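Local structure of DNA helicase RecQ (Deinococcus radiodurans, 4Q48) at residues G239-L244 with A309-P314; Q213-L218 with T335-Y340; E31-V36 with Q57-L62. The protein probably couples ATP hydrolysis to unwinding of duplex DNA by 3'-5' translocation, this chain being its catalytic core of two helicase domains, a zinc-binding domain and an RQC domain. All coordinates share one frame; numbering follows the deposited sequence.

Interaction 1 of 3, residues G239-L244 with A309-P314; sequences GIVYCL and AHLDLP
I240 and Y242 pair with A309 and L311 as two parallel strands, through A309 N to I240 O at 2.9 Å, Y242 N to A309 O at 2.8 Å and L311 N to Y242 O. These are neighbouring inner strands of the six-stranded parallel sheet in the second RecA-like domain of the helicase, here followed to their C-terminal ends. On one face of the sheet V241 meets A309 and L311. V241 CG1, set anti to the backbone N (chi1 177°), comes within 3.6 Å of L311 CD1 as the two side chains cross obliquely, while V241 CG2 lies over A309 CB. The SG of C243 reaches the same L311 methyl, and L226 of helix 222-233 packs against V241, A309 and L311.

The other face carries Y242 and H310. Their side chains run side by side in the same direction with ring planes 18° apart, but they are slid so far that the rings barely overlap; Y242 CD2 sits over one face of the imidazole, 3.7 Å from H310 NE2. Both polar ends look elsewhere: E323 satisfies H310 NE2 and R326 satisfies Y242 OH, and these bonds hold the far ends of the two side chains in place.

Past the last bridge the strands give way to loop, and a side chain takes over from the backbone. D312 OD2 accepts L244 N at 2.9 Å on its anti side, 21° out of the carboxylate plane. Exchanging D312 for an alanine would probably leave the amide of L244 without this acceptor and the two loop ends less firmly tied. The same oxygen, D312 OD2, also has L244 CB beside it, at 3.4 Å.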
ATOM      1  N   GLY A 239      -1.819   8.283 -22.594  1.00 36.65           N
ATOM      2  CA  GLY A 239      -2.223   8.466 -21.222  1.00 38.90           C
ATOM      3  C   GLY A 239      -3.399   7.586 -20.887  1.00 39.82           C
ATOM      4  O   GLY A 239      -4.101   7.110 -21.773  1.00 44.25           O
ATOM      5  N   ILE A 240      -3.609   7.380 -19.593  1.00 40.32           N
ATOM      6  CA  ILE A 240      -4.783   6.687 -19.080  1.00 37.73           C
ATOM      7  C   ILE A 240      -5.655   7.658 -18.293  1.00 37.15           C
ATOM      8  O   ILE A 240      -5.144   8.398 -17.479  1.00 36.16           O
ATOM      9  CB  ILE A 240      -4.408   5.536 -18.155  1.00 34.06           C
ATOM     10  CG1 ILE A 240      -3.371   4.630 -18.816  1.00 37.80           C
ATOM     11  CG2 ILE A 240      -5.664   4.783 -17.747  1.00 35.35           C
ATOM     12  CD1 ILE A 240      -2.772   3.562 -17.871  1.00 36.04           C
ATOM     13  N   VAL A 241      -6.955   7.686 -18.572  1.00 39.94           N
ATOM     14  CA  VAL A 241      -7.916   8.453 -17.780  1.00 35.45           C
ATOM     15  C   VAL A 241      -8.826   7.520 -17.017  1.00 37.24           C
ATOM     16  O   VAL A 241      -9.603   6.805 -17.633  1.00 44.71           O
ATOM     17  CB  VAL A 241      -8.798   9.350 -18.660  1.00 35.41           C
ATOM     18  CG1 VAL A 241      -9.839  10.075 -17.809  1.00 32.08           C
ATOM     19  CG2 VAL A 241      -7.945  10.299 -19.484  1.00 36.79           C
ATOM     20  N   TYR A 242      -8.756   7.511 -15.690  1.00 40.63           N
ATOM     21  CA  TYR A 242      -9.625   6.634 -14.894  1.00 40.11           C
ATOM     22  C   TYR A 242     -10.962   7.269 -14.490  1.00 40.62           C
ATOM     23  O   TYR A 242     -10.992   8.371 -13.941  1.00 45.94           O
ATOM     24  CB  TYR A 242      -8.903   6.217 -13.643  1.00 34.40           C
ATOM     25  CG  TYR A 242      -7.791   5.254 -13.876  1.00 38.53           C
ATOM     26  CD1 TYR A 242      -8.047   3.904 -14.127  1.00 45.32           C
ATOM     27  CD2 TYR A 242      -6.473   5.667 -13.788  1.00 37.59           C
ATOM     28  CE1 TYR A 242      -7.008   2.998 -14.311  1.00 41.63           C
ATOM     29  CE2 TYR A 242      -5.433   4.765 -13.959  1.00 38.51           C
ATOM     30  CZ  TYR A 242      -5.705   3.444 -14.229  1.00 36.54           C
ATOM     31  OH  TYR A 242      -4.658   2.574 -14.413  1.00 43.44           O
ATOM     32  N   CYS A 243     -12.066   6.578 -14.740  1.00 44.91           N
ATOM     33  CA  CYS A 243     -13.375   7.054 -14.263  1.00 55.53           C
ATOM     34  C   CYS A 243     -14.033   5.992 -13.398  1.00 59.62           C
ATOM     35  O   CYS A 243     -13.656   4.811 -13.467  1.00 54.28           O
ATOM     36  CB  CYS A 243     -14.289   7.438 -15.422  1.00 61.39           C
ATOM     37  SG  CYS A 243     -13.613   8.722 -16.490  1.00 61.42           S
ATOM     38  N   LEU A 244     -15.010   6.410 -12.586  1.00 60.59           N
ATOM     39  CA  LEU A 244     -15.582   5.530 -11.552  1.00 61.84           C
ATOM     40  C   LEU A 244     -16.545   4.486 -12.094  1.00 56.68           C
ATOM     41  O   LEU A 244     -16.523   3.326 -11.677  1.00 59.63           O
ATOM     42  CB  LEU A 244     -16.270   6.344 -10.454  1.00 62.73           C
ATOM     43  CG  LEU A 244     -16.309   5.526  -9.153  1.00 66.20           C
ATOM     44  CD1 LEU A 244     -14.904   5.003  -8.813  1.00 56.69           C
ATOM     45  CD2 LEU A 244     -16.892   6.323  -7.975  1.00 57.26           C
ATOM     46  N   ALA A 309      -4.751  10.421 -15.377  1.00 34.44           N
ATOM     47  CA  ALA A 309      -5.772  11.343 -14.923  1.00 33.67           C
ATOM     48  C   ALA A 309      -6.833  10.645 -14.095  1.00 37.30           C
ATOM     49  O   ALA A 309      -7.390   9.633 -14.518  1.00 39.07           O
ATOM     50  CB  ALA A 309      -6.420  12.032 -16.116  1.00 32.70           C
ATOM     51  N   HIS A 310      -7.161  11.219 -12.936  1.00 38.20           N
ATOM     52  CA  HIS A 310      -8.280  10.712 -12.155  1.00 36.49           C
ATOM     53  C   HIS A 310      -9.416  11.728 -12.165  1.00 42.05           C
ATOM     54  O   HIS A 310      -9.253  12.857 -11.697  1.00 40.41           O
ATOM     55  CB  HIS A 310      -7.838  10.388 -10.729  1.00 33.48           C
ATOM     56  CG  HIS A 310      -7.175   9.049 -10.596  1.00 34.06           C
ATOM     57  ND1 HIS A 310      -5.805   8.882 -10.647  1.00 32.87           N
ATOM     58  CD2 HIS A 310      -7.700   7.810 -10.422  1.00 29.87           C
ATOM     59  CE1 HIS A 310      -5.519   7.600 -10.502  1.00 33.12           C
ATOM     60  NE2 HIS A 310      -6.650   6.930 -10.359  1.00 31.23           N
ATOM     61  N   LEU A 311     -10.567  11.328 -12.700  1.00 42.08           N
ATOM     62  CA  LEU A 311     -11.684  12.251 -12.832  1.00 40.33           C
ATOM     63  C   LEU A 311     -12.693  11.963 -11.729  1.00 47.41           C
ATOM     64  O   LEU A 311     -13.730  12.630 -11.606  1.00 48.33           O
ATOM     65  CB  LEU A 311     -12.318  12.103 -14.211  1.00 36.92           C
ATOM     66  CG  LEU A 311     -11.595  12.900 -15.293  1.00 39.68           C
ATOM     67  CD1 LEU A 311     -12.166  12.596 -16.673  1.00 43.63           C
ATOM     68  CD2 LEU A 311     -11.635  14.378 -15.013  1.00 39.64           C
ATOM     69  N   ASP A 312     -12.361  10.963 -10.919  1.00 41.45           N
ATOM     70  CA  ASP A 312     -13.113  10.628  -9.722  1.00 47.12           C
ATOM     71  C   ASP A 312     -12.127  10.122  -8.681  1.00 48.10           C
ATOM     72  O   ASP A 312     -10.981   9.785  -9.005  1.00 41.33           O
ATOM     73  CB  ASP A 312     -14.190   9.549  -9.968  1.00 48.58           C
ATOM     74  CG  ASP A 312     -15.218   9.951 -10.999  1.00 51.91           C
ATOM     75  OD1 ASP A 312     -15.913  10.974 -10.801  1.00 52.57           O
ATOM     76  OD2 ASP A 312     -15.353   9.209 -11.998  1.00 59.99           O
ATOM     77  N   LEU A 313     -12.568  10.082  -7.429  1.00 43.69           N
ATOM     78  CA  LEU A 313     -11.745   9.535  -6.370  1.00 38.64           C
ATOM     79  C   LEU A 313     -11.527   8.054  -6.583  1.00 43.05           C
ATOM     80  O   LEU A 313     -12.473   7.316  -6.878  1.00 44.54           O
ATOM     81  CB  LEU A 313     -12.381   9.781  -5.019  1.00 43.23           C
ATOM     82  CG  LEU A 313     -12.158  11.164  -4.439  1.00 43.21           C
ATOM     83  CD1 LEU A 313     -12.854  11.229  -3.081  1.00 43.23           C
ATOM     84  CD2 LEU A 313     -10.670  11.441  -4.327  1.00 35.35           C
ATOM     85  N   PRO A 314     -10.280   7.604  -6.415  1.00 42.50           N
ATOM     86  CA  PRO A 314     -10.006   6.171  -6.429  1.00 42.45           C
ATOM     87  C   PRO A 314     -10.637   5.526  -5.200  1.00 40.00           C
ATOM     88  O   PRO A 314     -11.121   6.261  -4.346  1.00 43.40           O
ATOM     89  CB  PRO A 314      -8.487   6.102  -6.363  1.00 36.49           C
ATOM     90  CG  PRO A 314      -8.005   7.502  -6.451  1.00 33.07           C
ATOM     91  CD  PRO A 314      -9.092   8.383  -6.044  1.00 36.58           C
TER

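Interaction 2 of 3, residues Q213-L218 with T335-Y340; sequences QYRVGL and TAWMVY
Q213 O takes A336 N at 2.8 Å, one rung of a ladder in which donors and acceptors are used from both strands. R215 presents both backbone groups to the partner: its N gives to A336 O, and R215 O receives M338 N at 2.9 Å. G217 does likewise, giving its N to M338 O at 2.7 Å and taking Y340 N. The amide of V216 points the other way and is satisfied by the carboxylate of D402, beside the zinc site.

This parallel pair forms one margin of the six-stranded sheet in the second RecA-like domain: 213-218 is the edge strand, and 335-340 is bonded on its far side to strand 305-310.

The guanidinium of R215 is held from several directions. Q213 OE1 accepts from two of its nitrogens, R215 NE at 3.0 Å in the carbonyl plane on a lone pair and NH2 from above that plane; NH1 forms a salt bridge with E233. T335 CG2 lies over one face of the group, 3.7 Å from R215 NE. A chi1 of -44° sends T335 OG1 beside the backbone N, where H234 bonds it, and leaves CG2 anti to that N and over the guanidinium. The other end of the Q213 amide, NE2, is taken up by N400.

On the opposite face of the sheet A336 CB meets Y214 CD1. The bend at chi3 of M338 brings its CE to 3.6 Å from V216 CG2, and V216 CG1 meets Y340 CE1 at 3.9 Å.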
ATOM      1  N   GLN A 213       5.192  13.342 -11.392  1.00 32.05           N
ATOM      2  CA  GLN A 213       4.801  14.521 -10.621  1.00 29.48           C
ATOM      3  C   GLN A 213       3.354  14.388 -10.126  1.00 31.40           C
ATOM      4  O   GLN A 213       2.460  14.133 -10.930  1.00 36.02           O
ATOM      5  CB  GLN A 213       4.973  15.787 -11.446  1.00 24.08           C
ATOM      6  CG  GLN A 213       4.263  16.969 -10.848  1.00 32.05           C
ATOM      7  CD  GLN A 213       4.681  18.312 -11.424  1.00 34.09           C
ATOM      8  OE1 GLN A 213       3.838  19.163 -11.746  1.00 32.78           O
ATOM      9  NE2 GLN A 213       5.986  18.516 -11.545  1.00 29.90           N
ATOM     10  N   TYR A 214       3.113  14.530  -8.817  1.00 29.22           N
ATOM     11  CA  TYR A 214       1.744  14.323  -8.285  1.00 34.55           C
ATOM     12  C   TYR A 214       0.926  15.620  -8.141  1.00 33.37           C
ATOM     13  O   TYR A 214       1.409  16.622  -7.598  1.00 30.68           O
ATOM     14  CB  TYR A 214       1.789  13.588  -6.939  1.00 34.09           C
ATOM     15  CG  TYR A 214       2.344  12.187  -7.066  1.00 33.60           C
ATOM     16  CD1 TYR A 214       1.517  11.105  -7.362  1.00 28.29           C
ATOM     17  CD2 TYR A 214       3.708  11.960  -6.929  1.00 33.47           C
ATOM     18  CE1 TYR A 214       2.038   9.830  -7.489  1.00 29.93           C
ATOM     19  CE2 TYR A 214       4.239  10.703  -7.078  1.00 36.32           C
ATOM     20  CZ  TYR A 214       3.407   9.637  -7.351  1.00 36.52           C
ATOM     21  OH  TYR A 214       3.977   8.393  -7.479  1.00 35.43           O
ATOM     22  N   ARG A 215      -0.291  15.596  -8.686  1.00 29.04           N
ATOM     23  CA  ARG A 215      -1.212  16.719  -8.575  1.00 31.39           C
ATOM     24  C   ARG A 215      -2.633  16.314  -8.244  1.00 33.69           C
ATOM     25  O   ARG A 215      -3.219  15.442  -8.899  1.00 32.90           O
ATOM     26  CB  ARG A 215      -1.264  17.528  -9.863  1.00 32.23           C
ATOM     27  CG  ARG A 215       0.011  18.242 -10.254  1.00 34.20           C
ATOM     28  CD  ARG A 215      -0.285  19.058 -11.496  1.00 31.24           C
ATOM     29  NE  ARG A 215       0.877  19.094 -12.360  1.00 36.87           N
ATOM     30  CZ  ARG A 215       0.839  19.471 -13.625  1.00 31.75           C
ATOM     31  NH1 ARG A 215      -0.319  19.830 -14.151  1.00 28.27           N
ATOM     32  NH2 ARG A 215       1.954  19.463 -14.347  1.00 27.66           N
ATOM     33  N   VAL A 216      -3.190  16.996  -7.246  1.00 32.79           N
ATOM     34  CA  VAL A 216      -4.592  16.857  -6.891  1.00 32.74           C
ATOM     35  C   VAL A 216      -5.164  18.272  -6.823  1.00 34.32           C
ATOM     36  O   VAL A 216      -4.512  19.181  -6.335  1.00 37.76           O
ATOM     37  CB  VAL A 216      -4.777  16.119  -5.543  1.00 33.09           C
ATOM     38  CG1 VAL A 216      -6.233  15.948  -5.238  1.00 30.53           C
ATOM     39  CG2 VAL A 216      -4.072  14.758  -5.563  1.00 29.40           C
ATOM     40  N   GLY A 217      -6.362  18.475  -7.344  1.00 32.27           N
ATOM     41  CA  GLY A 217      -6.963  19.790  -7.315  1.00 24.42           C
ATOM     42  C   GLY A 217      -8.474  19.669  -7.347  1.00 38.05           C
ATOM     43  O   GLY A 217      -9.016  18.549  -7.494  1.00 36.17           O
ATOM     44  N   LEU A 218      -9.157  20.819  -7.282  1.00 39.63           N
ATOM     45  CA  LEU A 218     -10.614  20.842  -7.123  1.00 40.69           C
ATOM     46  C   LEU A 218     -11.336  20.633  -8.448  1.00 33.09           C
ATOM     47  O   LEU A 218     -11.002  21.259  -9.423  1.00 34.58           O
ATOM     48  CB  LEU A 218     -11.035  22.181  -6.494  1.00 38.26           C
ATOM     49  CG  LEU A 218     -12.540  22.485  -6.470  1.00 39.75           C
ATOM     50  CD1 LEU A 218     -13.293  21.370  -5.813  1.00 32.56           C
ATOM     51  CD2 LEU A 218     -12.857  23.825  -5.798  1.00 36.50           C
ATOM     52  N   THR A 335       2.986  12.975 -15.456  1.00 31.21           N
ATOM     53  CA  THR A 335       2.143  13.675 -14.497  1.00 29.01           C
ATOM     54  C   THR A 335       1.014  12.789 -14.013  1.00 30.88           C
ATOM     55  O   THR A 335       0.358  12.121 -14.810  1.00 28.78           O
ATOM     56  CB  THR A 335       1.474  14.922 -15.093  1.00 35.11           C
ATOM     57  OG1 THR A 335       2.399  15.695 -15.883  1.00 37.96           O
ATOM     58  CG2 THR A 335       0.819  15.745 -13.973  1.00 30.26           C
ATOM     59  N   ALA A 336       0.774  12.778 -12.713  1.00 33.11           N
ATOM     60  CA  ALA A 336      -0.454  12.204 -12.213  1.00 26.89           C
ATOM     61  C   ALA A 336      -1.297  13.379 -11.806  1.00 29.54           C
ATOM     62  O   ALA A 336      -0.865  14.193 -10.992  1.00 28.82           O
ATOM     63  CB  ALA A 336      -0.205  11.262 -11.072  1.00 31.31           C
ATOM     64  N   TRP A 337      -2.470  13.486 -12.432  1.00 30.96           N
ATOM     65  CA  TRP A 337      -3.362  14.643 -12.347  1.00 25.73           C
ATOM     66  C   TRP A 337      -4.739  14.174 -11.898  1.00 31.43           C
ATOM     67  O   TRP A 337      -5.337  13.297 -12.543  1.00 29.81           O
ATOM     68  CB  TRP A 337      -3.427  15.289 -13.709  1.00 28.87           C
ATOM     69  CG  TRP A 337      -4.272  16.505 -13.923  1.00 28.94           C
ATOM     70  CD1 TRP A 337      -3.832  17.794 -14.006  1.00 29.94           C
ATOM     71  CD2 TRP A 337      -5.682  16.540 -14.211  1.00 29.14           C
ATOM     72  NE1 TRP A 337      -4.886  18.638 -14.300  1.00 36.88           N
ATOM     73  CE2 TRP A 337      -6.032  17.894 -14.429  1.00 33.09           C
ATOM     74  CE3 TRP A 337      -6.681  15.562 -14.304  1.00 28.03           C
ATOM     75  CZ2 TRP A 337      -7.344  18.298 -14.718  1.00 25.57           C
ATOM     76  CZ3 TRP A 337      -7.990  15.970 -14.575  1.00 29.83           C
ATOM     77  CH2 TRP A 337      -8.299  17.327 -14.794  1.00 29.00           C
ATOM     78  N   MET A 338      -5.234  14.708 -10.781  1.00 31.18           N
ATOM     79  CA  MET A 338      -6.548  14.307 -10.260  1.00 30.15           C
ATOM     80  C   MET A 338      -7.371  15.493  -9.741  1.00 33.22           C
ATOM     81  O   MET A 338      -6.886  16.386  -9.021  1.00 28.13           O
ATOM     82  CB  MET A 338      -6.417  13.256  -9.153  1.00 30.23           C
ATOM     83  CG  MET A 338      -7.724  12.989  -8.376  1.00 31.42           C
ATOM     84  SD  MET A 338      -7.677  11.625  -7.174  1.00 43.96           S
ATOM     85  CE  MET A 338      -6.673  12.303  -5.870  1.00 33.23           C
ATOM     86  N   VAL A 339      -8.642  15.471 -10.110  1.00 33.75           N
ATOM     87  CA  VAL A 339      -9.587  16.425  -9.583  1.00 36.89           C
ATOM     88  C   VAL A 339     -10.709  15.663  -8.908  1.00 36.30           C
ATOM     89  O   VAL A 339     -11.120  14.590  -9.339  1.00 35.81           O
ATOM     90  CB  VAL A 339     -10.172  17.363 -10.672  1.00 33.60           C
ATOM     91  CG1 VAL A 339      -9.169  18.461 -11.067  1.00 27.77           C
ATOM     92  CG2 VAL A 339     -10.701  16.555 -11.869  1.00 25.48           C
ATOM     93  N   TYR A 340     -11.183  16.232  -7.820  1.00 38.40           N
ATOM     94  CA  TYR A 340     -12.275  15.650  -7.096  1.00 38.17           C
ATOM     95  C   TYR A 340     -13.002  16.839  -6.493  1.00 40.63           C
ATOM     96  O   TYR A 340     -12.417  17.922  -6.318  1.00 39.26           O
ATOM     97  CB  TYR A 340     -11.767  14.664  -6.031  1.00 39.11           C
ATOM     98  CG  TYR A 340     -11.286  15.331  -4.762  1.00 33.38           C
ATOM     99  CD1 TYR A 340     -10.094  16.034  -4.728  1.00 28.73           C
ATOM    100  CD2 TYR A 340     -12.034  15.247  -3.591  1.00 34.34           C
ATOM    101  CE1 TYR A 340      -9.679  16.645  -3.564  1.00 31.39           C
ATOM    102  CE2 TYR A 340     -11.623  15.846  -2.436  1.00 26.19           C
ATOM    103  CZ  TYR A 340     -10.464  16.545  -2.430  1.00 26.15           C
ATOM    104  OH  TYR A 340     -10.084  17.142  -1.271  1.00 37.95           O
TER

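Interaction 3 of 3, residues E31-V36 with Q57-L62; sequences EIVQQV and QLPSLL
V33 carries most of this contact, setting its two methyls against three residues of the neighbouring helix. With chi1 at 164°, V33 CG1 is anti to the backbone N and serves L58 and L62: it lies 4.0 Å from L62 CD1, a terminal methyl, and 4.2 Å from L58 CG, a branch point. The other branch, CG2, faces the ring of P59 at its CD, also at 4.2 Å. In all three pairs the valine side chain crosses its partner at about a right angle. One turn on, V36 CG1 touches P59 at CB, 4.2 Å away and obliquely. The proline ring is therefore approached at two of its carbons by two valines of successive turns.

What presents these groups is a pair of helix segments inclined at 39°, their axes 9.1 Å apart at closest approach. The nearest backbones are those of V33 and P59, with CA atoms 6.0 Å apart. Segment 57-62 is kinked at P59, whose ring nitrogen has no hydrogen to give to the preceding turn; L61 and L62 resume the pattern by bonding back to the carbonyls of Q57 and L58. Further out, helix 10-20 covers L58 through L15 and L62 through A12, F25 also touches L58, and F203 of strand 202-204 lies against I32.

Both helices belong to the DEAD/DEAH-type first helicase domain. Helix 50-62 begins in the P-loop, whose G51, K52 and S53 bind ADP in this protein, as does Q29 at the start of helix 29-37, although no nucleotide is bound in this model. No hydrogen bond or charge joins the two segments, so aliphatic carbons in van der Waals contact hold them by shape and by the exclusion of water.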
ATOM      1  N   GLU A  31      20.654  -6.207   1.730  1.00 69.40           N
ATOM      2  CA  GLU A  31      20.403  -6.414   3.147  1.00 66.86           C
ATOM      3  C   GLU A  31      19.368  -7.517   3.323  1.00 66.14           C
ATOM      4  O   GLU A  31      19.521  -8.362   4.205  1.00 64.16           O
ATOM      5  CB  GLU A  31      19.949  -5.112   3.838  1.00 64.68           C
ATOM      6  CG  GLU A  31      21.021  -4.002   3.932  1.00 76.63           C
ATOM      7  CD  GLU A  31      21.199  -3.144   2.665  1.00 82.22           C
ATOM      8  OE1 GLU A  31      20.531  -3.404   1.638  1.00 78.04           O
ATOM      9  OE2 GLU A  31      22.027  -2.198   2.708  1.00 85.42           O
ATOM     10  N   ILE A  32      18.313  -7.499   2.502  1.00 67.28           N
ATOM     11  CA  ILE A  32      17.249  -8.505   2.609  1.00 62.92           C
ATOM     12  C   ILE A  32      17.715  -9.921   2.290  1.00 58.08           C
ATOM     13  O   ILE A  32      17.478 -10.855   3.063  1.00 51.46           O
ATOM     14  CB  ILE A  32      16.059  -8.183   1.696  1.00 58.36           C
ATOM     15  CG1 ILE A  32      15.409  -6.860   2.126  1.00 65.08           C
ATOM     16  CG2 ILE A  32      15.035  -9.296   1.778  1.00 51.81           C
ATOM     17  CD1 ILE A  32      14.175  -6.459   1.321  1.00 59.57           C
ATOM     18  N   VAL A  33      18.377 -10.083   1.154  1.00 57.65           N
ATOM     19  CA  VAL A  33      18.802 -11.408   0.743  1.00 55.51           C
ATOM     20  C   VAL A  33      19.799 -12.015   1.728  1.00 58.32           C
ATOM     21  O   VAL A  33      19.753 -13.212   1.993  1.00 56.97           O
ATOM     22  CB  VAL A  33      19.390 -11.385  -0.663  1.00 56.99           C
ATOM     23  CG1 VAL A  33      20.173 -12.662  -0.945  1.00 61.47           C
ATOM     24  CG2 VAL A  33      18.273 -11.226  -1.664  1.00 60.71           C
ATOM     25  N   GLN A  34      20.656 -11.190   2.319  1.00 58.78           N
ATOM     26  CA  GLN A  34      21.591 -11.679   3.337  1.00 58.26           C
ATOM     27  C   GLN A  34      20.905 -12.144   4.620  1.00 50.74           C
ATOM     28  O   GLN A  34      21.324 -13.087   5.266  1.00 52.81           O
ATOM     29  CB  GLN A  34      22.610 -10.597   3.677  1.00 65.20           C
ATOM     30  CG  GLN A  34      23.769 -11.077   4.522  1.00 64.58           C
ATOM     31  CD  GLN A  34      24.721  -9.951   4.876  1.00 78.84           C
ATOM     32  OE1 GLN A  34      24.305  -8.900   5.375  1.00 81.31           O
ATOM     33  NE2 GLN A  34      26.005 -10.153   4.595  1.00 85.99           N
ATOM     34  N   GLN A  35      19.801 -11.522   4.960  1.00 53.88           N
ATOM     35  CA  GLN A  35      19.198 -11.775   6.250  1.00 52.90           C
ATOM     36  C   GLN A  35      18.444 -13.111   6.199  1.00 56.78           C
ATOM     37  O   GLN A  35      18.444 -13.873   7.174  1.00 55.91           O
ATOM     38  CB  GLN A  35      18.271 -10.611   6.618  1.00 48.04           C
ATOM     39  CG  GLN A  35      17.072 -10.977   7.460  1.00 52.33           C
ATOM     40  CD  GLN A  35      17.410 -11.089   8.920  1.00 55.17           C
ATOM     41  OE1 GLN A  35      18.471 -10.634   9.351  1.00 56.32           O
ATOM     42  NE2 GLN A  35      16.519 -11.711   9.695  1.00 45.74           N
ATOM     43  N   VAL A  36      17.840 -13.412   5.051  1.00 58.10           N
ATOM     44  CA  VAL A  36      17.043 -14.622   4.911  1.00 51.81           C
ATOM     45  C   VAL A  36      17.977 -15.780   4.553  1.00 46.53           C
ATOM     46  O   VAL A  36      17.711 -16.919   4.889  1.00 44.01           O
ATOM     47  CB  VAL A  36      15.922 -14.455   3.859  1.00 49.84           C
ATOM     48  CG1 VAL A  36      15.005 -15.669   3.853  1.00 45.57           C
ATOM     49  CG2 VAL A  36      15.076 -13.247   4.196  1.00 54.35           C
ATOM     50  N   GLN A  57      13.364 -15.873  -3.926  1.00 48.70           N
ATOM     51  CA  GLN A  57      13.854 -16.773  -4.967  1.00 45.10           C
ATOM     52  C   GLN A  57      15.358 -16.964  -4.876  1.00 47.21           C
ATOM     53  O   GLN A  57      15.867 -18.075  -4.986  1.00 48.18           O
ATOM     54  CB  GLN A  57      13.496 -16.216  -6.336  1.00 43.61           C
ATOM     55  CG  GLN A  57      12.026 -16.313  -6.671  1.00 46.47           C
ATOM     56  CD  GLN A  57      11.683 -15.572  -7.940  1.00 46.75           C
ATOM     57  OE1 GLN A  57      12.356 -14.620  -8.322  1.00 46.98           O
ATOM     58  NE2 GLN A  57      10.656 -16.026  -8.619  1.00 49.76           N
ATOM     59  N   LEU A  58      16.072 -15.871  -4.650  1.00 48.97           N
ATOM     60  CA  LEU A  58      17.521 -15.918  -4.569  1.00 48.78           C
ATOM     61  C   LEU A  58      17.959 -16.623  -3.274  1.00 49.43           C
ATOM     62  O   LEU A  58      18.789 -17.531  -3.324  1.00 45.78           O
ATOM     63  CB  LEU A  58      18.102 -14.503  -4.684  1.00 52.25           C
ATOM     64  CG  LEU A  58      19.607 -14.300  -4.756  1.00 55.60           C
ATOM     65  CD1 LEU A  58      20.262 -15.371  -5.588  1.00 59.87           C
ATOM     66  CD2 LEU A  58      19.887 -12.936  -5.352  1.00 66.41           C
ATOM     67  N   PRO A  59      17.403 -16.217  -2.111  1.00 48.62           N
ATOM     68  CA  PRO A  59      17.706 -17.023  -0.926  1.00 45.83           C
ATOM     69  C   PRO A  59      17.348 -18.509  -1.100  1.00 47.20           C
ATOM     70  O   PRO A  59      18.093 -19.353  -0.600  1.00 50.17           O
ATOM     71  CB  PRO A  59      16.841 -16.379   0.163  1.00 51.47           C
ATOM     72  CG  PRO A  59      16.665 -14.974  -0.288  1.00 49.05           C
ATOM     73  CD  PRO A  59      16.573 -15.043  -1.772  1.00 47.21           C
ATOM     74  N   SER A  60      16.250 -18.836  -1.779  1.00 41.89           N
ATOM     75  CA  SER A  60      15.928 -20.243  -2.005  1.00 42.55           C
ATOM     76  C   SER A  60      17.045 -20.944  -2.803  1.00 43.22           C
ATOM     77  O   SER A  60      17.337 -22.130  -2.591  1.00 46.89           O
ATOM     78  CB  SER A  60      14.576 -20.398  -2.694  1.00 41.96           C
ATOM     79  OG  SER A  60      13.510 -19.845  -1.911  1.00 37.37           O
ATOM     80  N   LEU A  61      17.712 -20.209  -3.678  1.00 43.18           N
ATOM     81  CA  LEU A  61      18.822 -20.801  -4.417  1.00 46.18           C
ATOM     82  C   LEU A  61      20.078 -20.902  -3.553  1.00 45.88           C
ATOM     83  O   LEU A  61      20.935 -21.770  -3.761  1.00 45.52           O
ATOM     84  CB  LEU A  61      19.134 -20.004  -5.680  1.00 42.89           C
ATOM     85  CG  LEU A  61      18.060 -20.038  -6.762  1.00 45.38           C
ATOM     86  CD1 LEU A  61      18.572 -19.343  -8.019  1.00 43.74           C
ATOM     87  CD2 LEU A  61      17.561 -21.457  -7.044  1.00 35.36           C
ATOM     88  N   LEU A  62      20.209 -19.991  -2.602  1.00 42.94           N
ATOM     89  CA  LEU A  62      21.413 -19.960  -1.785  1.00 46.37           C
ATOM     90  C   LEU A  62      21.409 -21.024  -0.685  1.00 48.27           C
ATOM     91  O   LEU A  62      22.447 -21.604  -0.378  1.00 51.65           O
ATOM     92  CB  LEU A  62      21.617 -18.561  -1.202  1.00 37.97           C
ATOM     93  CG  LEU A  62      22.043 -17.615  -2.321  1.00 48.72           C
ATOM     94  CD1 LEU A  62      21.818 -16.145  -1.971  1.00 57.52           C
ATOM     95  CD2 LEU A  62      23.497 -17.873  -2.677  1.00 54.06           C
TER

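Interactions 1 and 2 are consecutive parts of one sheet, their centres 10 Å apart. Strands 305-310 and 334-340 join them, H310 N lying 2.8 Å from W337 O and H310 O 3.1 Å from V339 N, both probable hydrogen bonds. Along the chain, interaction 1 is nested inside the loop that interaction 2 closes. Interaction 2 also borders the zinc site, with the Y214 side chain about 7 Å from the ion. Interaction 3 lies in the other helicase domain, on the opposite side of the chain's centre, its centre 39 Å from those of both others; its V33 side chain is about 5 Å from that of ADP-binding Q29, with no nucleotide bound here.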